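Local atomic coordinates of chloromuconate cycloisomerase (Rhodococcus opacus, PDB entry 4M0X), a protein that belongs to the enolase superfamily, whose members pair an N-terminal capping domain with a TIM-type barrel, and binds manganese in its barrel domain. Residues R237-T251 and G263-S275. Numbering follows the deposited sequence.
With MN (manganese (II) ion), chain C.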
ATOM      1  N   ARG A 237      12.945  -9.088  -9.114  1.00 31.38           N
ATOM      2  CA  ARG A 237      12.039 -10.203  -9.301  1.00 31.55           C
ATOM      3  C   ARG A 237      10.993  -9.807 -10.330  1.00 33.30           C
ATOM      4  O   ARG A 237      10.607 -10.639 -11.145  1.00 36.36           O
ATOM      5  CB  ARG A 237      11.406 -10.634  -7.989  1.00 31.32           C
ATOM      6  CG  ARG A 237      10.506 -11.825  -8.145  1.00 31.11           C
ATOM      7  CD  ARG A 237       9.534 -12.000  -6.997  1.00 35.84           C
ATOM      8  NE  ARG A 237       8.819 -13.260  -7.224  1.00 45.09           N
ATOM      9  CZ  ARG A 237       8.086 -13.945  -6.339  1.00 47.03           C
ATOM     10  NH1 ARG A 237       7.901 -13.516  -5.083  1.00 47.87           N
ATOM     11  NH2 ARG A 237       7.531 -15.089  -6.728  1.00 46.90           N
ATOM     12  N   ASP A 238      10.582  -8.535 -10.330  1.00 32.59           N
ATOM     13  CA  ASP A 238       9.646  -8.027 -11.344  1.00 35.66           C
ATOM     14  C   ASP A 238      10.271  -7.827 -12.739  1.00 34.12           C
ATOM     15  O   ASP A 238       9.682  -8.202 -13.729  1.00 33.49           O
ATOM     16  CB  ASP A 238       8.949  -6.721 -10.910  1.00 40.42           C
ATOM     17  CG  ASP A 238       8.107  -6.880  -9.640  1.00 49.37           C
ATOM     18  OD1 ASP A 238       7.543  -7.978  -9.409  1.00 53.07           O
ATOM     19  OD2 ASP A 238       7.999  -5.894  -8.863  1.00 52.78           O
ATOM     20  N   LYS A 239      11.434  -7.215 -12.844  1.00 31.07           N
ATOM     21  CA  LYS A 239      11.908  -6.925 -14.168  1.00 32.71           C
ATOM     22  C   LYS A 239      12.315  -8.206 -14.897  1.00 35.23           C
ATOM     23  O   LYS A 239      12.037  -8.353 -16.073  1.00 36.80           O
ATOM     24  CB  LYS A 239      13.058  -5.941 -14.117  1.00 35.30           C
ATOM     25  CG  LYS A 239      12.580  -4.500 -14.035  1.00 43.21           C
ATOM     26  CD  LYS A 239      12.679  -3.771 -15.374  1.00 46.36           C
ATOM     27  CE  LYS A 239      12.284  -2.303 -15.246  1.00 51.45           C
ATOM     28  NZ  LYS A 239      12.874  -1.561 -14.078  1.00 51.66           N
ATOM     29  N   LEU A 240      12.907  -9.149 -14.165  1.00 34.54           N
ATOM     30  CA  LEU A 240      13.576 -10.306 -14.712  1.00 31.07           C
ATOM     31  C   LEU A 240      12.687 -11.426 -15.225  1.00 32.89           C
ATOM     32  O   LEU A 240      11.661 -11.745 -14.631  1.00 33.91           O
ATOM     33  CB  LEU A 240      14.507 -10.862 -13.654  1.00 32.43           C
ATOM     34  CG  LEU A 240      15.941 -10.353 -13.704  1.00 34.07           C
ATOM     35  CD1 LEU A 240      16.023  -8.841 -13.821  1.00 32.29           C
ATOM     36  CD2 LEU A 240      16.663 -10.842 -12.463  1.00 33.44           C
ATOM     37  N   SER A 241      13.118 -12.031 -16.332  1.00 33.45           N
ATOM     38  CA  SER A 241      12.428 -13.147 -16.956  1.00 33.49           C
ATOM     39  C   SER A 241      12.793 -14.449 -16.237  1.00 36.03           C
ATOM     40  O   SER A 241      12.277 -15.519 -16.564  1.00 39.08           O
ATOM     41  CB  SER A 241      12.848 -13.246 -18.419  1.00 34.59           C
ATOM     42  OG  SER A 241      14.275 -13.361 -18.552  1.00 33.77           O
ATOM     43  N   ILE A 242      13.695 -14.367 -15.267  1.00 34.32           N
ATOM     44  CA  ILE A 242      14.154 -15.555 -14.555  1.00 32.98           C
ATOM     45  C   ILE A 242      13.970 -15.311 -13.076  1.00 30.86           C
ATOM     46  O   ILE A 242      13.963 -14.171 -12.640  1.00 31.22           O
ATOM     47  CB  ILE A 242      15.643 -15.904 -14.855  1.00 33.36           C
ATOM     48  CG1 ILE A 242      16.536 -14.672 -14.689  1.00 31.16           C
ATOM     49  CG2 ILE A 242      15.799 -16.535 -16.240  1.00 30.13           C
ATOM     50  CD1 ILE A 242      17.995 -15.014 -14.559  1.00 31.68           C
ATOM     51  N   PRO A 243      13.796 -16.380 -12.294  1.00 30.28           N
ATOM     52  CA  PRO A 243      13.596 -16.162 -10.855  1.00 27.91           C
ATOM     53  C   PRO A 243      14.842 -15.778 -10.070  1.00 27.79           C
ATOM     54  O   PRO A 243      15.972 -16.043 -10.482  1.00 27.61           O
ATOM     55  CB  PRO A 243      13.059 -17.513 -10.363  1.00 27.69           C
ATOM     56  CG  PRO A 243      13.516 -18.508 -11.376  1.00 28.58           C
ATOM     57  CD  PRO A 243      13.523 -17.773 -12.696  1.00 28.77           C
ATOM     58  N   ILE A 244      14.599 -15.198  -8.902  1.00 29.13           N
ATOM     59  CA  ILE A 244      15.616 -14.747  -7.965  1.00 27.94           C
ATOM     60  C   ILE A 244      15.559 -15.616  -6.700  1.00 28.11           C
ATOM     61  O   ILE A 244      14.492 -15.766  -6.073  1.00 28.91           O
ATOM     62  CB  ILE A 244      15.306 -13.288  -7.545  1.00 28.96           C
ATOM     63  CG1 ILE A 244      15.204 -12.385  -8.759  1.00 30.04           C
ATOM     64  CG2 ILE A 244      16.329 -12.733  -6.565  1.00 29.53           C
ATOM     65  CD1 ILE A 244      16.490 -12.315  -9.545  1.00 32.27           C
ATOM     66  N   MET A 245      16.711 -16.129  -6.286  1.00 25.76           N
ATOM     67  CA  MET A 245      16.814 -16.892  -5.058  1.00 23.29           C
ATOM     68  C   MET A 245      17.536 -16.156  -3.924  1.00 22.01           C
ATOM     69  O   MET A 245      18.633 -15.641  -4.093  1.00 23.49           O
ATOM     70  CB  MET A 245      17.535 -18.171  -5.371  1.00 24.50           C
ATOM     71  CG  MET A 245      17.846 -19.077  -4.203  1.00 25.91           C
ATOM     72  SD  MET A 245      17.988 -20.758  -4.847  1.00 28.15           S
ATOM     73  CE  MET A 245      19.432 -20.692  -5.903  1.00 25.42           C
ATOM     74  N   ALA A 246      16.909 -16.137  -2.758  1.00 19.19           N
ATOM     75  CA  ALA A 246      17.527 -15.655  -1.560  1.00 17.60           C
ATOM     76  C   ALA A 246      18.433 -16.732  -0.989  1.00 18.47           C
ATOM     77  O   ALA A 246      18.064 -17.917  -0.936  1.00 17.54           O
ATOM     78  CB  ALA A 246      16.457 -15.294  -0.560  1.00 17.05           C
ATOM     79  N   ASP A 247      19.623 -16.320  -0.566  1.00 19.48           N
ATOM     80  CA  ASP A 247      20.531 -17.187   0.148  1.00 20.69           C
ATOM     81  C   ASP A 247      20.893 -16.418   1.420  1.00 22.66           C
ATOM     82  O   ASP A 247      20.201 -16.569   2.438  1.00 22.46           O
ATOM     83  CB  ASP A 247      21.755 -17.555  -0.697  1.00 21.33           C
ATOM     84  CG  ASP A 247      22.826 -18.318   0.105  1.00 22.52           C
ATOM     85  OD1 ASP A 247      22.543 -18.709   1.265  1.00 23.07           O
ATOM     86  OD2 ASP A 247      23.955 -18.508  -0.407  1.00 21.24           O
ATOM     87  N   GLU A 248      21.927 -15.566   1.349  1.00 23.25           N
ATOM     88  CA  GLU A 248      22.329 -14.689   2.468  1.00 23.62           C
ATOM     89  C   GLU A 248      21.156 -13.937   3.106  1.00 24.51           C
ATOM     90  O   GLU A 248      21.231 -13.558   4.273  1.00 24.70           O
ATOM     91  CB  GLU A 248      23.315 -13.614   1.987  1.00 25.10           C
ATOM     92  CG  GLU A 248      24.752 -14.041   1.723  1.00 24.89           C
ATOM     93  CD  GLU A 248      24.933 -14.572   0.317  1.00 28.65           C
ATOM     94  OE1 GLU A 248      23.919 -14.995  -0.339  1.00 29.96           O
ATOM     95  OE2 GLU A 248      26.099 -14.573  -0.140  1.00 30.62           O
ATOM     96  N   SER A 249      20.098 -13.687   2.322  1.00 23.81           N
ATOM     97  CA  SER A 249      18.929 -12.951   2.780  1.00 22.41           C
ATOM     98  C   SER A 249      17.993 -13.797   3.621  1.00 22.89           C
ATOM     99  O   SER A 249      17.206 -13.226   4.381  1.00 23.57           O
ATOM    100  CB  SER A 249      18.155 -12.360   1.600  1.00 22.43           C
ATOM    101  OG  SER A 249      18.787 -11.198   1.067  1.00 22.41           O
ATOM    102  N   VAL A 250      18.043 -15.132   3.459  1.00 21.85           N
ATOM    103  CA  VAL A 250      17.284 -16.063   4.314  1.00 20.50           C
ATOM    104  C   VAL A 250      18.162 -16.840   5.238  1.00 21.04           C
ATOM    105  O   VAL A 250      18.714 -17.884   4.879  1.00 21.90           O
ATOM    106  CB  VAL A 250      16.548 -17.192   3.584  1.00 19.62           C
ATOM    107  CG1 VAL A 250      15.035 -17.054   3.735  1.00 19.47           C
ATOM    108  CG2 VAL A 250      17.032 -17.383   2.163  1.00 18.32           C
ATOM    109  N   THR A 251      18.275 -16.379   6.455  1.00 21.36           N
ATOM    110  CA  THR A 251      19.001 -17.189   7.395  1.00 22.12           C
ATOM    111  C   THR A 251      18.129 -17.447   8.571  1.00 22.84           C
ATOM    112  O   THR A 251      18.484 -18.231   9.412  1.00 26.08           O
ATOM    113  CB  THR A 251      20.256 -16.508   7.893  1.00 21.01           C
ATOM    114  OG1 THR A 251      19.861 -15.384   8.685  1.00 20.83           O
ATOM    115  CG2 THR A 251      21.131 -16.063   6.721  1.00 19.97           C
ATOM    116  N   GLY A 263       7.348 -10.181  -1.138  1.00 25.71           N
ATOM    117  CA  GLY A 263       7.236 -10.685  -2.505  1.00 24.52           C
ATOM    118  C   GLY A 263       8.551 -10.451  -3.206  1.00 24.72           C
ATOM    119  O   GLY A 263       8.605 -10.301  -4.419  1.00 23.27           O
ATOM    120  N   ALA A 264       9.615 -10.472  -2.408  1.00 25.35           N
ATOM    121  CA  ALA A 264      10.956 -10.096  -2.842  1.00 26.84           C
ATOM    122  C   ALA A 264      11.803 -11.164  -3.562  1.00 25.76           C
ATOM    123  O   ALA A 264      12.832 -10.820  -4.146  1.00 25.70           O
ATOM    124  CB  ALA A 264      11.745  -9.516  -1.660  1.00 27.68           C
ATOM    125  N   VAL A 265      11.413 -12.433  -3.515  1.00 24.08           N
ATOM    126  CA  VAL A 265      12.190 -13.456  -4.195  1.00 24.52           C
ATOM    127  C   VAL A 265      11.347 -14.627  -4.699  1.00 26.30           C
ATOM    128  O   VAL A 265      10.207 -14.803  -4.294  1.00 26.79           O
ATOM    129  CB  VAL A 265      13.355 -14.015  -3.313  1.00 24.01           C
ATOM    130  CG1 VAL A 265      14.533 -13.045  -3.205  1.00 22.88           C
ATOM    131  CG2 VAL A 265      12.867 -14.448  -1.947  1.00 22.26           C
ATOM    132  N   SER A 266      11.943 -15.460  -5.551  1.00 27.18           N
ATOM    133  CA  SER A 266      11.254 -16.619  -6.103  1.00 26.25           C
ATOM    134  C   SER A 266      11.520 -17.886  -5.310  1.00 26.02           C
ATOM    135  O   SER A 266      10.681 -18.812  -5.328  1.00 28.61           O
ATOM    136  CB  SER A 266      11.682 -16.855  -7.566  1.00 25.63           C
ATOM    137  OG  SER A 266      11.419 -15.728  -8.365  1.00 26.17           O
ATOM    138  N   ALA A 267      12.692 -17.958  -4.671  1.00 23.88           N
ATOM    139  CA  ALA A 267      13.096 -19.159  -3.950  1.00 22.71           C
ATOM    140  C   ALA A 267      13.960 -18.950  -2.700  1.00 23.87           C
ATOM    141  O   ALA A 267      14.482 -17.869  -2.443  1.00 23.88           O
ATOM    142  CB  ALA A 267      13.775 -20.115  -4.887  1.00 20.83           C
ATOM    143  N   PHE A 268      14.092 -20.016  -1.918  1.00 24.90           N
ATOM    144  CA  PHE A 268      15.036 -20.058  -0.815  1.00 26.53           C
ATOM    145  C   PHE A 268      16.155 -21.025  -1.132  1.00 28.80           C
ATOM    146  O   PHE A 268      15.918 -22.085  -1.709  1.00 32.75           O
ATOM    147  CB  PHE A 268      14.345 -20.460   0.496  1.00 24.74           C
ATOM    148  CG  PHE A 268      13.351 -19.444   0.984  1.00 24.87           C
ATOM    149  CD1 PHE A 268      13.375 -18.138   0.509  1.00 25.22           C
ATOM    150  CD2 PHE A 268      12.409 -19.781   1.934  1.00 25.33           C
ATOM    151  CE1 PHE A 268      12.462 -17.206   0.953  1.00 26.50           C
ATOM    152  CE2 PHE A 268      11.517 -18.853   2.426  1.00 24.88           C
ATOM    153  CZ  PHE A 268      11.534 -17.561   1.929  1.00 27.28           C
ATOM    154  N   ALA A 269      17.380 -20.651  -0.785  1.00 28.51           N
ATOM    155  CA  ALA A 269      18.457 -21.619  -0.712  1.00 25.54           C
ATOM    156  C   ALA A 269      18.435 -22.127   0.725  1.00 24.27           C
ATOM    157  O   ALA A 269      18.644 -21.359   1.653  1.00 22.71           O
ATOM    158  CB  ALA A 269      19.775 -20.952  -1.035  1.00 26.37           C
ATOM    159  N   ILE A 270      18.143 -23.408   0.912  1.00 23.23           N
ATOM    160  CA  ILE A 270      18.082 -23.969   2.250  1.00 22.12           C
ATOM    161  C   ILE A 270      19.428 -24.597   2.642  1.00 22.59           C
ATOM    162  O   ILE A 270      20.047 -25.298   1.837  1.00 23.22           O
ATOM    163  CB  ILE A 270      16.947 -24.997   2.350  1.00 21.70           C
ATOM    164  CG1 ILE A 270      15.626 -24.382   1.866  1.00 21.11           C
ATOM    165  CG2 ILE A 270      16.850 -25.554   3.769  1.00 21.60           C
ATOM    166  CD1 ILE A 270      15.018 -23.346   2.790  1.00 21.00           C
ATOM    167  N   LYS A 271      19.884 -24.331   3.871  1.00 22.48           N
ATOM    168  CA  LYS A 271      21.217 -24.743   4.341  1.00 22.48           C
ATOM    169  C   LYS A 271      21.153 -24.765   5.837  1.00 22.13           C
ATOM    170  O   LYS A 271      20.669 -23.804   6.407  1.00 22.14           O
ATOM    171  CB  LYS A 271      22.277 -23.707   3.991  1.00 22.28           C
ATOM    172  CG  LYS A 271      22.754 -23.622   2.560  1.00 21.26           C
ATOM    173  CD  LYS A 271      24.102 -22.899   2.514  1.00 21.27           C
ATOM    174  CE  LYS A 271      23.976 -21.422   2.179  1.00 20.85           C
ATOM    175  NZ  LYS A 271      24.423 -21.127   0.788  1.00 20.58           N
ATOM    176  N   ILE A 272      21.670 -25.821   6.468  1.00 22.08           N
ATOM    177  CA  ILE A 272      21.614 -25.941   7.918  1.00 24.07           C
ATOM    178  C   ILE A 272      22.463 -24.922   8.713  1.00 24.47           C
ATOM    179  O   ILE A 272      21.910 -24.185   9.531  1.00 24.26           O
ATOM    180  CB  ILE A 272      21.855 -27.385   8.390  1.00 25.59           C
ATOM    181  CG1 ILE A 272      20.685 -28.251   7.968  1.00 25.15           C
ATOM    182  CG2 ILE A 272      21.968 -27.455   9.909  1.00 25.49           C
ATOM    183  CD1 ILE A 272      20.799 -29.685   8.414  1.00 25.13           C
ATOM    184  N   PRO A 273      23.790 -24.855   8.464  1.00 24.77           N
ATOM    185  CA  PRO A 273      24.673 -23.986   9.258  1.00 24.38           C
ATOM    186  C   PRO A 273      24.130 -22.565   9.407  1.00 24.34           C
ATOM    187  O   PRO A 273      24.004 -22.037  10.502  1.00 24.78           O
ATOM    188  CB  PRO A 273      25.957 -23.943   8.422  1.00 23.33           C
ATOM    189  CG  PRO A 273      25.926 -25.171   7.606  1.00 23.80           C
ATOM    190  CD  PRO A 273      24.482 -25.347   7.260  1.00 25.07           C
ATOM    191  N   LYS A 274      23.800 -21.966   8.283  1.00 24.81           N
ATOM    192  CA  LYS A 274      23.350 -20.598   8.229  1.00 25.74           C
ATOM    193  C   LYS A 274      22.018 -20.313   8.978  1.00 27.50           C
ATOM    194  O   LYS A 274      21.747 -19.159   9.324  1.00 28.54           O
ATOM    195  CB  LYS A 274      23.373 -20.160   6.759  1.00 24.97           C
ATOM    196  CG  LYS A 274      22.164 -19.469   6.200  1.00 25.79           C
ATOM    197  CD  LYS A 274      21.530 -20.262   5.072  1.00 25.59           C
ATOM    198  CE  LYS A 274      20.916 -19.268   4.096  1.00 24.88           C
ATOM    199  NZ  LYS A 274      19.979 -19.819   3.089  1.00 22.46           N
ATOM    200  N   SER A 275      21.229 -21.358   9.249  1.00 27.38           N
ATOM    201  CA  SER A 275      19.922 -21.236   9.927  1.00 26.56           C
ATOM    202  C   SER A 275      20.055 -21.608  11.367  1.00 26.76           C
ATOM    203  O   SER A 275      19.065 -21.579  12.105  1.00 26.21           O
ATOM    204  CB  SER A 275      18.878 -22.202   9.370  1.00 25.41           C
ATOM    205  OG  SER A 275      18.925 -22.275   7.966  1.00 30.56           O
TER
HETATM  206 MN    MN C 401      25.045 -18.540  -2.350  1.00 27.26          MN
HETATM  207  O   HOH W   1       8.728 -16.486  -9.041  1.00 37.24           O
HETATM  208  O   HOH W   2      26.803 -17.361  -1.033  1.00 30.04           O
HETATM  209  O   HOH W   3      24.571 -16.369  -2.397  1.00 15.89           O
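D247 and K271 meet at the C-terminal ends of two parallel strands, 244-246 and 267-270, their side chains crossing at about a right angle. K271 NZ lies 2.9 Å from D247 OD2, reaching it from above the carboxylate plane, while a weaker bond goes to OD1; A299 O takes a further hydrogen bond from the same NZ. OD2 also binds the manganese ion at 2.2 Å, alongside D196, E222 and two waters that E248 holds through its carboxylate. With CG anti to the backbone N (chi1 172°), D247 carries its carboxylate to both metal and lysine. K274 NZ comes to D247 OD1 as well, in a long, weak salt bridge that is doubtful because the end of this lysine is poorly placed. The T251 and K274 side chains cross at about a right angle, T251 CG2 lying 3.6 Å from K274 CG. Next to this polar end, V250 CG1 sits squarely over the F268 ring, 3.7 Å from its centroid, a CH-pi contact; A246 CB approaches the ring obliquely. M245 CG packs on the other sheet face against A267 and A269. Between the strands, A246 N bonds A267 O and A246 O receives A269 N at 2.8 Å, whereas I244 O takes both S266 N and A267 N. At the far end the extended R237 lays one guanidinium face against the V265-S266 backbone; its NH2 shares a water with S266 OG and pairs with E203 of a second subunit. The contact closes one beta-alpha-beta unit of the TIM-type barrel: helix 253-262 covers A246, V250 and F268, helix 278-291 also packs on F268, and strands 220-222 and 294-297 flank the pair.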